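Local structure of peptidase M3B, oligoendopeptidase F (Enterococcus faecium, 2QR4) at residues A[395-403]-A[530-539]. The protein is an M3-family oligoendopeptidase that probably hydrolyses peptide bonds within short peptides, as a zinc-dependent metallopeptidase. Residues are numbered along the deposited sequence; the frame is centred on the assembly and turned at random.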
loop_
_atom_site.group_PDB
_atom_site.type_symbol
_atom_site.label_atom_id
_atom_site.label_comp_id
_atom_site.label_asym_id
_atom_site.label_seq_id
_atom_site.Cartn_x
_atom_site.Cartn_y
_atom_site.Cartn_z
ATOM N N LEU A 395 -30.215 7.174 1.708
ATOM C CA LEU A 395 -31.513 7.802 1.543
ATOM C C LEU A 395 -32.559 6.751 1.180
ATOM O O LEU A 395 -33.723 6.859 1.569
ATOM C CB LEU A 395 -31.424 8.878 0.458
ATOM C CG LEU A 395 -32.093 10.232 0.679
ATOM C CD1 LEU A 395 -32.350 10.523 2.159
ATOM C CD2 LEU A 395 -31.236 11.310 0.049
ATOM N N ALA A 396 -32.134 5.725 0.449
ATOM C CA ALA A 396 -33.023 4.633 0.063
ATOM C C ALA A 396 -33.199 3.630 1.201
ATOM O O ALA A 396 -34.231 2.957 1.294
ATOM C CB ALA A 396 -32.503 3.936 -1.189
ATOM N N GLU A 397 -32.186 3.540 2.061
ATOM C CA GLU A 397 -32.217 2.647 3.213
ATOM C C GLU A 397 -33.248 3.100 4.239
ATOM O O GLU A 397 -33.804 2.292 4.979
ATOM C CB GLU A 397 -30.837 2.595 3.868
ATOM C CG GLU A 397 -30.579 1.328 4.657
ATOM C CD GLU A 397 -30.624 0.085 3.787
ATOM O OE1 GLU A 397 -30.633 0.223 2.544
ATOM O OE2 GLU A 397 -30.648 -1.030 4.343
ATOM N N ILE A 398 -33.492 4.403 4.277
ATOM C CA ILE A 398 -34.473 4.983 5.182
ATOM C C ILE A 398 -35.876 4.490 4.867
ATOM O O ILE A 398 -36.649 4.199 5.780
ATOM C CB ILE A 398 -34.451 6.521 5.122
ATOM C CG1 ILE A 398 -33.279 7.060 5.934
ATOM C CG2 ILE A 398 -35.744 7.097 5.660
ATOM C CD1 ILE A 398 -32.909 8.477 5.577
ATOM N N ALA A 399 -36.204 4.389 3.582
ATOM C CA ALA A 399 -37.554 3.992 3.170
ATOM C C ALA A 399 -37.830 2.545 3.546
ATOM O O ALA A 399 -38.978 2.136 3.681
ATOM C CB ALA A 399 -37.745 4.194 1.680
ATOM N N SER A 400 -36.755 1.789 3.719
ATOM C CA SER A 400 -36.825 0.392 4.088
ATOM C C SER A 400 -36.956 0.238 5.593
ATOM O O SER A 400 -37.850 -0.455 6.082
ATOM C CB SER A 400 -35.563 -0.330 3.604
ATOM O OG SER A 400 -35.634 -0.563 2.207
ATOM N N THR A 401 -36.052 0.883 6.319
ATOM C CA THR A 401 -36.034 0.826 7.777
ATOM C C THR A 401 -37.316 1.422 8.354
ATOM O O THR A 401 -37.841 0.919 9.338
ATOM C CB THR A 401 -34.806 1.563 8.325
ATOM O OG1 THR A 401 -33.651 1.134 7.599
ATOM C CG2 THR A 401 -34.589 1.290 9.818
ATOM N N THR A 402 -37.830 2.478 7.727
ATOM C CA THR A 402 -39.036 3.122 8.211
ATOM C C THR A 402 -40.160 2.106 8.183
ATOM O O THR A 402 -40.936 2.002 9.136
ATOM C CB THR A 402 -39.418 4.342 7.349
ATOM O OG1 THR A 402 -38.328 5.262 7.315
ATOM C CG2 THR A 402 -40.633 5.059 7.917
ATOM N N ASN A 403 -40.245 1.359 7.086
ATOM C CA ASN A 403 -41.260 0.318 6.933
ATOM C C ASN A 403 -41.157 -0.767 8.015
ATOM O O ASN A 403 -42.156 -1.158 8.605
ATOM C CB ASN A 403 -41.185 -0.290 5.530
ATOM C CG ASN A 403 -41.890 0.569 4.480
ATOM O OD1 ASN A 403 -42.413 1.639 4.780
ATOM N ND2 ASN A 403 -41.917 0.088 3.246
ATOM N N TYR A 530 -43.201 12.792 4.248
ATOM C CA TYR A 530 -42.513 11.540 3.958
ATOM C C TYR A 530 -42.661 11.175 2.484
ATOM O O TYR A 530 -41.693 10.767 1.842
ATOM C CB TYR A 530 -43.047 10.406 4.833
ATOM C CG TYR A 530 -42.308 9.097 4.660
ATOM C CD1 TYR A 530 -41.094 8.880 5.294
ATOM C CD2 TYR A 530 -42.824 8.072 3.865
ATOM C CE1 TYR A 530 -40.406 7.683 5.144
ATOM C CE2 TYR A 530 -42.139 6.863 3.709
ATOM C CZ TYR A 530 -40.931 6.681 4.353
ATOM O OH TYR A 530 -40.232 5.504 4.222
ATOM N N LEU A 531 -43.871 11.324 1.953
ATOM C CA LEU A 531 -44.125 11.007 0.558
ATOM C C LEU A 531 -43.313 11.921 -0.346
ATOM O O LEU A 531 -42.740 11.470 -1.333
ATOM C CB LEU A 531 -45.618 11.119 0.220
ATOM C CG LEU A 531 -46.612 10.207 0.952
ATOM C CD1 LEU A 531 -47.991 10.272 0.289
ATOM C CD2 LEU A 531 -46.118 8.768 1.023
ATOM N N ALA A 532 -43.261 13.204 -0.003
ATOM C CA ALA A 532 -42.475 14.173 -0.768
ATOM C C ALA A 532 -40.980 13.856 -0.714
ATOM O O ALA A 532 -40.236 14.182 -1.639
ATOM C CB ALA A 532 -42.742 15.593 -0.280
ATOM N N TYR A 533 -40.544 13.223 0.371
ATOM C CA TYR A 533 -39.170 12.744 0.470
ATOM C C TYR A 533 -38.953 11.535 -0.437
ATOM O O TYR A 533 -37.834 11.267 -0.882
ATOM C CB TYR A 533 -38.814 12.394 1.914
ATOM C CG TYR A 533 -38.088 11.080 2.034
ATOM C CD1 TYR A 533 -36.763 10.959 1.640
ATOM C CD2 TYR A 533 -38.731 9.955 2.530
ATOM C CE1 TYR A 533 -36.095 9.751 1.736
ATOM C CE2 TYR A 533 -38.075 8.744 2.634
ATOM C CZ TYR A 533 -36.757 8.647 2.234
ATOM O OH TYR A 533 -36.094 7.440 2.336
ATOM N N LEU A 534 -40.034 10.805 -0.700
ATOM C CA LEU A 534 -39.998 9.673 -1.621
ATOM C C LEU A 534 -39.963 10.168 -3.060
ATOM O O LEU A 534 -39.319 9.569 -3.920
ATOM C CB LEU A 534 -41.217 8.775 -1.412
ATOM C CG LEU A 534 -41.332 8.068 -0.063
ATOM C CD1 LEU A 534 -42.707 7.440 0.086
ATOM C CD2 LEU A 534 -40.225 7.025 0.107
ATOM N N LYS A 535 -40.654 11.275 -3.303
ATOM C CA LYS A 535 -40.734 11.880 -4.627
ATOM C C LYS A 535 -39.463 12.652 -4.977
ATOM O O LYS A 535 -39.150 12.841 -6.148
ATOM C CB LYS A 535 -41.958 12.794 -4.709
ATOM C CG LYS A 535 -43.294 12.052 -4.733
ATOM C CD LYS A 535 -44.399 12.872 -4.080
ATOM C CE LYS A 535 -44.333 14.334 -4.498
ATOM N NZ LYS A 535 -44.995 15.226 -3.505
ATOM N N ALA A 536 -38.731 13.093 -3.959
ATOM C CA ALA A 536 -37.442 13.751 -4.165
ATOM C C ALA A 536 -36.461 12.850 -4.918
ATOM O O ALA A 536 -36.037 13.174 -6.027
ATOM C CB ALA A 536 -36.846 14.189 -2.830
ATOM N N GLY A 537 -36.109 11.719 -4.312
ATOM C CA GLY A 537 -35.146 10.794 -4.910
ATOM C C GLY A 537 -33.727 11.077 -4.454
ATOM O O GLY A 537 -33.458 12.135 -3.885
ATOM N N ASN A 538 -32.814 10.140 -4.700
ATOM C CA ASN A 538 -31.415 10.312 -4.287
ATOM C C ASN A 538 -30.876 11.710 -4.594
ATOM O O ASN A 538 -31.070 12.239 -5.692
ATOM C CB ASN A 538 -30.505 9.219 -4.870
ATOM C CG ASN A 538 -30.845 8.871 -6.310
ATOM O OD1 ASN A 538 -31.604 9.578 -6.976
ATOM N ND2 ASN A 538 -30.279 7.773 -6.797
ATOM N N SER A 539 -30.201 12.303 -3.616
ATOM C CA SER A 539 -29.801 13.699 -3.707
ATOM C C SER A 539 -28.451 13.942 -3.055
ATOM O O SER A 539 -28.053 13.223 -2.143
ATOM C CB SER A 539 -30.865 14.591 -3.058
ATOM O OG SER A 539 -30.392 15.911 -2.863
#
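Y533 donates its phenol OH to the backbone carbonyl of L395, OH to O 2.6 Å, the one hydrogen bond between 395-403 and 530-539. The C=O...donor angle of 172° puts the hydroxyl almost straight ahead of the carbonyl, and the acceptor lies in the plane of the ring at its edge. The L395 side chain runs counter to Y533 along the ring's CE1 side, CD1 3.8 Å from CE1, while its other methyl, CD2, comes 3.9 Å from S539 N. From I398, CG2 meets the phenol end of Y533. Both phenol oxygens converge on A399, CB 3.7 Å from Y533 OH and 3.8 Å from Y530 OH, with L534 CD2 also against it. Y530 holds CG anti to its backbone N (chi1 -176°), and its OH approaches A399 CA to 3.3 Å and also touches T402. Y533 CD2 stands 3.7 Å above the Y530 ring, offset toward its rim; Y530 CZ lies at the Y533 ring edge, in plane. On the same helix as A399, T402 N and OG1 both bond I398 O, from opposite faces of its plane, fixing the side chain that Y530 touches. The short axes run roughly antiparallel (143°) at 10.9 Å, a spacing spanned largely by the two tyrosines; G537, with positive phi, ends the helix and brings N538 and S539 beside L395. M546 of helix 542-548 and L515 of helix 503-520 cover the flanks. Away from the tyrosines, E397 and S400 meet H369 and H373 of helix 361-379, which carries the family's HExxH motif; E397 is probably the downstream zinc ligand, as in M3 peptidases.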